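Aminotransferase (PDB 2FNU) transfers an amino group from glutamate to a UDP-linked 4-keto sugar, using pyridoxal phosphate, in the second step of pseudaminic acid biosynthesis in Helicobacter pylori. Local coordinates at residues B[67-81]-B[91-103]. Sequence-based numbering, arbitrary orientation.
Sequences FSEFSADRNEIITTP and LLESGYTPVFAGI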
loop_
_atom_site.group_PDB
_atom_site.type_symbol
_atom_site.label_atom_id
_atom_site.label_comp_id
_atom_site.label_asym_id
_atom_site.label_seq_id
_atom_site.Cartn_x
_atom_site.Cartn_y
_atom_site.Cartn_z
ATOM N N PHE B 67 -0.445 -1.490 18.532
ATOM C CA PHE B 67 0.408 -1.598 19.733
ATOM C C PHE B 67 -0.432 -1.672 21.004
ATOM O O PHE B 67 0.000 -2.239 22.008
ATOM C CB PHE B 67 1.466 -0.476 19.786
ATOM C CG PHE B 67 0.951 0.836 20.312
ATOM C CD1 PHE B 67 1.247 1.245 21.623
ATOM C CD2 PHE B 67 0.208 1.689 19.489
ATOM C CE1 PHE B 67 0.766 2.460 22.110
ATOM C CE2 PHE B 67 -0.265 2.905 19.960
ATOM C CZ PHE B 67 0.022 3.296 21.286
ATOM N N SER B 68 -1.628 -1.111 20.911
ATOM C CA SER B 68 -2.613 -1.098 21.992
ATOM C C SER B 68 -3.991 -0.950 21.399
ATOM O O SER B 68 -4.151 -0.360 20.321
ATOM C CB SER B 68 -2.375 0.099 22.912
ATOM O OG SER B 68 -3.310 0.074 23.989
ATOM N N GLU B 69 -5.006 -1.471 22.094
ATOM C CA GLU B 69 -6.368 -1.047 21.777
ATOM C C GLU B 69 -6.494 0.442 22.091
ATOM O O GLU B 69 -5.841 0.948 23.016
ATOM C CB GLU B 69 -7.400 -1.858 22.567
ATOM C CG GLU B 69 -7.403 -3.336 22.192
ATOM C CD GLU B 69 -8.737 -4.023 22.454
ATOM O OE1 GLU B 69 -9.483 -3.588 23.361
ATOM O OE2 GLU B 69 -9.035 -5.010 21.743
ATOM N N PHE B 70 -7.302 1.148 21.311
ATOM C CA PHE B 70 -7.510 2.571 21.537
ATOM C C PHE B 70 -8.448 2.843 22.706
ATOM O O PHE B 70 -9.494 2.191 22.836
ATOM C CB PHE B 70 -8.049 3.264 20.290
ATOM C CG PHE B 70 -8.192 4.741 20.462
ATOM C CD1 PHE B 70 -7.093 5.584 20.313
ATOM C CD2 PHE B 70 -9.421 5.298 20.807
ATOM C CE1 PHE B 70 -7.211 6.941 20.487
ATOM C CE2 PHE B 70 -9.549 6.678 20.986
ATOM C CZ PHE B 70 -8.441 7.503 20.819
ATOM N N SER B 71 -8.076 3.822 23.530
ATOM C CA SER B 71 -8.966 4.365 24.563
ATOM C C SER B 71 -8.991 5.879 24.452
ATOM O O SER B 71 -7.932 6.521 24.417
ATOM C CB SER B 71 -8.471 3.992 25.957
ATOM O OG SER B 71 -9.259 4.651 26.940
ATOM N N ALA B 72 -10.194 6.452 24.456
ATOM C CA ALA B 72 -10.363 7.902 24.373
ATOM C C ALA B 72 -9.741 8.621 25.570
ATOM O O ALA B 72 -9.426 9.810 25.492
ATOM C CB ALA B 72 -11.833 8.264 24.251
ATOM N N ASP B 73 -9.586 7.892 26.668
ATOM C CA ASP B 73 -8.978 8.427 27.888
ATOM C C ASP B 73 -7.439 8.436 27.843
ATOM O O ASP B 73 -6.800 9.085 28.668
ATOM C CB ASP B 73 -9.453 7.623 29.101
ATOM C CG ASP B 73 -10.947 7.802 29.385
ATOM O OD1 ASP B 73 -11.536 6.884 29.989
ATOM O OD2 ASP B 73 -11.523 8.848 29.011
ATOM N N ARG B 74 -6.859 7.704 26.888
ATOM C CA ARG B 74 -5.400 7.579 26.750
ATOM C C ARG B 74 -5.046 7.863 25.286
ATOM O O ARG B 74 -4.523 7.002 24.565
ATOM C CB ARG B 74 -4.921 6.195 27.210
ATOM C CG ARG B 74 -5.100 5.990 28.737
ATOM C CD ARG B 74 -4.780 4.567 29.204
ATOM N NE ARG B 74 -5.705 3.546 28.692
ATOM C CZ ARG B 74 -6.910 3.273 29.198
ATOM N NH1 ARG B 74 -7.387 3.954 30.233
ATOM N NH2 ARG B 74 -7.651 2.313 28.657
ATOM N N ASN B 75 -5.345 9.095 24.887
ATOM C CA ASN B 75 -5.374 9.488 23.479
ATOM C C ASN B 75 -4.213 10.378 23.028
ATOM O O ASN B 75 -4.198 10.783 21.868
ATOM C CB ASN B 75 -6.681 10.232 23.174
ATOM C CG ASN B 75 -6.753 11.588 23.862
ATOM O OD1 ASN B 75 -6.884 12.631 23.213
ATOM N ND2 ASN B 75 -6.637 11.582 25.177
ATOM N N GLU B 76 -3.289 10.729 23.926
ATOM C CA GLU B 76 -2.188 11.615 23.528
ATOM C C GLU B 76 -0.896 10.853 23.296
ATOM O O GLU B 76 -0.543 9.959 24.077
ATOM C CB GLU B 76 -1.971 12.714 24.579
ATOM C CG GLU B 76 -3.144 13.670 24.666
ATOM C CD GLU B 76 -2.944 14.817 25.651
ATOM O OE1 GLU B 76 -3.935 15.539 25.892
ATOM O OE2 GLU B 76 -1.828 15.005 26.166
ATOM N N ILE B 77 -0.189 11.202 22.217
ATOM C CA ILE B 77 1.114 10.613 21.947
ATOM C C ILE B 77 2.104 11.731 21.715
ATOM O O ILE B 77 1.870 12.591 20.878
ATOM C CB ILE B 77 1.065 9.629 20.753
ATOM C CG1 ILE B 77 0.335 8.345 21.198
ATOM C CG2 ILE B 77 2.481 9.308 20.247
ATOM C CD1 ILE B 77 0.262 7.211 20.179
ATOM N N ILE B 78 3.191 11.720 22.483
ATOM C CA ILE B 78 4.215 12.743 22.346
ATOM C C ILE B 78 5.079 12.387 21.157
ATOM O O ILE B 78 5.470 11.235 20.981
ATOM C CB ILE B 78 5.087 12.806 23.620
ATOM C CG1 ILE B 78 4.245 13.305 24.791
ATOM C CG2 ILE B 78 6.252 13.727 23.416
ATOM C CD1 ILE B 78 4.901 12.997 26.148
ATOM N N THR B 79 5.397 13.394 20.345
ATOM C CA THR B 79 6.264 13.157 19.186
ATOM C C THR B 79 7.015 14.420 18.785
ATOM O O THR B 79 6.937 15.446 19.467
ATOM C CB THR B 79 5.460 12.538 17.997
ATOM O OG1 THR B 79 6.367 12.093 16.976
ATOM C CG2 THR B 79 4.459 13.537 17.435
ATOM N N THR B 80 7.767 14.331 17.699
ATOM C CA THR B 80 8.568 15.463 17.228
ATOM C C THR B 80 7.868 16.203 16.092
ATOM O O THR B 80 7.235 15.565 15.233
ATOM C CB THR B 80 9.945 14.996 16.721
ATOM O OG1 THR B 80 10.665 16.124 16.185
ATOM C CG2 THR B 80 9.816 13.872 15.655
ATOM N N PRO B 81 7.993 17.541 16.068
ATOM C CA PRO B 81 7.453 18.292 14.939
ATOM C C PRO B 81 8.389 18.284 13.729
ATOM O O PRO B 81 7.984 18.729 12.667
ATOM C CB PRO B 81 7.337 19.715 15.504
ATOM C CG PRO B 81 8.471 19.825 16.477
ATOM C CD PRO B 81 8.587 18.422 17.095
ATOM N N LEU B 91 -0.906 9.033 13.305
ATOM C CA LEU B 91 -1.458 9.187 14.655
ATOM C C LEU B 91 -2.909 9.625 14.581
ATOM O O LEU B 91 -3.786 9.044 15.240
ATOM C CB LEU B 91 -0.614 10.169 15.486
ATOM C CG LEU B 91 0.795 9.685 15.859
ATOM C CD1 LEU B 91 1.626 10.808 16.500
ATOM C CD2 LEU B 91 0.779 8.457 16.804
ATOM N N LEU B 92 -3.163 10.656 13.787
ATOM C CA LEU B 92 -4.540 11.155 13.627
ATOM C C LEU B 92 -5.447 10.040 13.125
ATOM O O LEU B 92 -6.558 9.880 13.623
ATOM C CB LEU B 92 -4.595 12.340 12.656
ATOM C CG LEU B 92 -3.883 13.625 13.110
ATOM C CD1 LEU B 92 -4.064 14.718 12.068
ATOM C CD2 LEU B 92 -4.371 14.106 14.486
ATOM N N GLU B 93 -4.966 9.256 12.155
ATOM C CA GLU B 93 -5.791 8.186 11.606
ATOM C C GLU B 93 -6.043 7.059 12.600
ATOM O O GLU B 93 -6.946 6.241 12.400
ATOM C CB GLU B 93 -5.174 7.629 10.318
ATOM C CG GLU B 93 -5.372 8.557 9.127
ATOM C CD GLU B 93 -6.794 8.434 8.566
ATOM O OE1 GLU B 93 -7.685 9.242 8.945
ATOM O OE2 GLU B 93 -7.026 7.485 7.780
ATOM N N SER B 94 -5.235 7.004 13.658
ATOM C CA SER B 94 -5.371 5.972 14.666
ATOM C C SER B 94 -6.095 6.498 15.907
ATOM O O SER B 94 -6.240 5.772 16.887
ATOM C CB SER B 94 -3.992 5.410 15.018
ATOM O OG SER B 94 -3.406 4.858 13.844
ATOM N N GLY B 95 -6.535 7.760 15.859
ATOM C CA GLY B 95 -7.347 8.328 16.944
ATOM C C GLY B 95 -6.565 9.188 17.914
ATOM O O GLY B 95 -7.154 9.778 18.834
ATOM N N TYR B 96 -5.252 9.273 17.717
ATOM C CA TYR B 96 -4.384 9.962 18.678
ATOM C C TYR B 96 -4.163 11.434 18.386
ATOM O O TYR B 96 -4.116 11.858 17.226
ATOM C CB TYR B 96 -3.016 9.245 18.759
ATOM C CG TYR B 96 -3.140 7.874 19.385
ATOM C CD1 TYR B 96 -3.176 6.721 18.601
ATOM C CD2 TYR B 96 -3.277 7.726 20.782
ATOM C CE1 TYR B 96 -3.327 5.456 19.184
ATOM C CE2 TYR B 96 -3.417 6.460 21.366
ATOM C CZ TYR B 96 -3.447 5.334 20.573
ATOM O OH TYR B 96 -3.606 4.098 21.160
ATOM N N THR B 97 -4.017 12.213 19.455
ATOM C CA THR B 97 -3.606 13.617 19.368
ATOM C C THR B 97 -2.096 13.691 19.561
ATOM O O THR B 97 -1.596 13.250 20.594
ATOM C CB THR B 97 -4.295 14.428 20.477
ATOM O OG1 THR B 97 -5.699 14.489 20.206
ATOM C CG2 THR B 97 -3.736 15.851 20.564
ATOM N N PRO B 98 -1.357 14.205 18.556
ATOM C CA PRO B 98 0.089 14.411 18.716
ATOM C C PRO B 98 0.354 15.558 19.669
ATOM O O PRO B 98 -0.308 16.592 19.589
ATOM C CB PRO B 98 0.572 14.775 17.310
ATOM C CG PRO B 98 -0.641 15.327 16.621
ATOM C CD PRO B 98 -1.840 14.607 17.220
ATOM N N VAL B 99 1.346 15.375 20.540
ATOM C CA VAL B 99 1.806 16.436 21.418
ATOM C C VAL B 99 3.252 16.706 21.051
ATOM O O VAL B 99 4.103 15.850 21.241
ATOM C CB VAL B 99 1.651 16.015 22.892
ATOM C CG1 VAL B 99 2.155 17.108 23.825
ATOM C CG2 VAL B 99 0.184 15.704 23.180
ATOM N N PHE B 100 3.527 17.870 20.472
ATOM C CA PHE B 100 4.851 18.123 19.890
ATOM C C PHE B 100 5.876 18.616 20.912
ATOM O O PHE B 100 5.638 19.601 21.609
ATOM C CB PHE B 100 4.740 19.114 18.715
ATOM C CG PHE B 100 3.962 18.559 17.553
ATOM C CD1 PHE B 100 2.687 19.021 17.256
ATOM C CD2 PHE B 100 4.498 17.526 16.790
ATOM C CE1 PHE B 100 1.962 18.463 16.174
ATOM C CE2 PHE B 100 3.784 16.975 15.703
ATOM C CZ PHE B 100 2.520 17.454 15.400
ATOM N N ALA B 101 7.005 17.903 20.993
ATOM C CA ALA B 101 8.100 18.244 21.895
ATOM C C ALA B 101 9.119 19.132 21.208
ATOM O O ALA B 101 9.206 19.159 19.979
ATOM C CB ALA B 101 8.800 16.967 22.370
ATOM N N GLY B 102 9.920 19.826 22.005
ATOM C CA GLY B 102 11.076 20.519 21.458
ATOM C C GLY B 102 12.103 19.553 20.890
ATOM O O GLY B 102 12.097 18.344 21.188
ATOM N N ILE B 103 12.997 20.088 20.066
ATOM C CA ILE B 103 14.066 19.304 19.469
ATOM C C ILE B 103 15.430 19.906 19.822
ATOM O O ILE B 103 15.523 20.996 20.395
ATOM C CB ILE B 103 13.921 19.188 17.936
ATOM C CG1 ILE B 103 13.995 20.571 17.275
ATOM C CG2 ILE B 103 12.618 18.455 17.543
ATOM C CD1 ILE B 103 14.709 20.524 15.931
HETATM O O HOH W 1 -3.943 2.171 19.277
HETATM O O HOH W 2 -5.236 4.497 23.572
#
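Strands 76-79 and 97-100 pair in parallel, the N-to-C directions of the two segments 36° apart, by five backbone hydrogen bonds, from T97 N on N75 O (2.8 Å) to A101 N on T79 O (2.9 Å). I77 and T79 each donate and accept across the pair, whereas E76 and I78 turn their backbone bonds to R121 and strand 122-128, which places 76-79 between two neighbours. Y96, just ahead of the second strand, buries more surface than any other residue of the contact. I77 CD1 sits over one face of its ring, 3.6 Å from the centroid, a CH-pi contact. I77 reaches there with CG1 anti to its own carbonyl carbon (chi1 -73°) and the chain extended beyond; the same methyl meets L91 CD2 at 3.6 Å. On the opposite face F70 presents its CD1 edge, 3.7 Å from Y96 CZ with the planes at 72°, a T-shaped pair; F67 approaches the hydroxyl end obliquely. Two waters fix that hydroxyl: Y96 OH donates to one, 2.7 Å away, which in turn donates to S68 O, and accepts from another that bridges S71 N and R74 O. Beyond Y96, V99 CG2 lies against the E76 side chain, whose OE2 is hydrogen-bonded to N119, while T79 CG2 packs alongside the F100 ring at CE2 (3.9 Å). Helix 86-93 closes in a Schellman motif at G95, whose positive phi turns the chain into Y96. The whole is a right-handed beta-alpha-beta crossover at the 97-100 edge of the seven-stranded sheet in the PLP-binding domain, consistent with a fold type I aminotransferase.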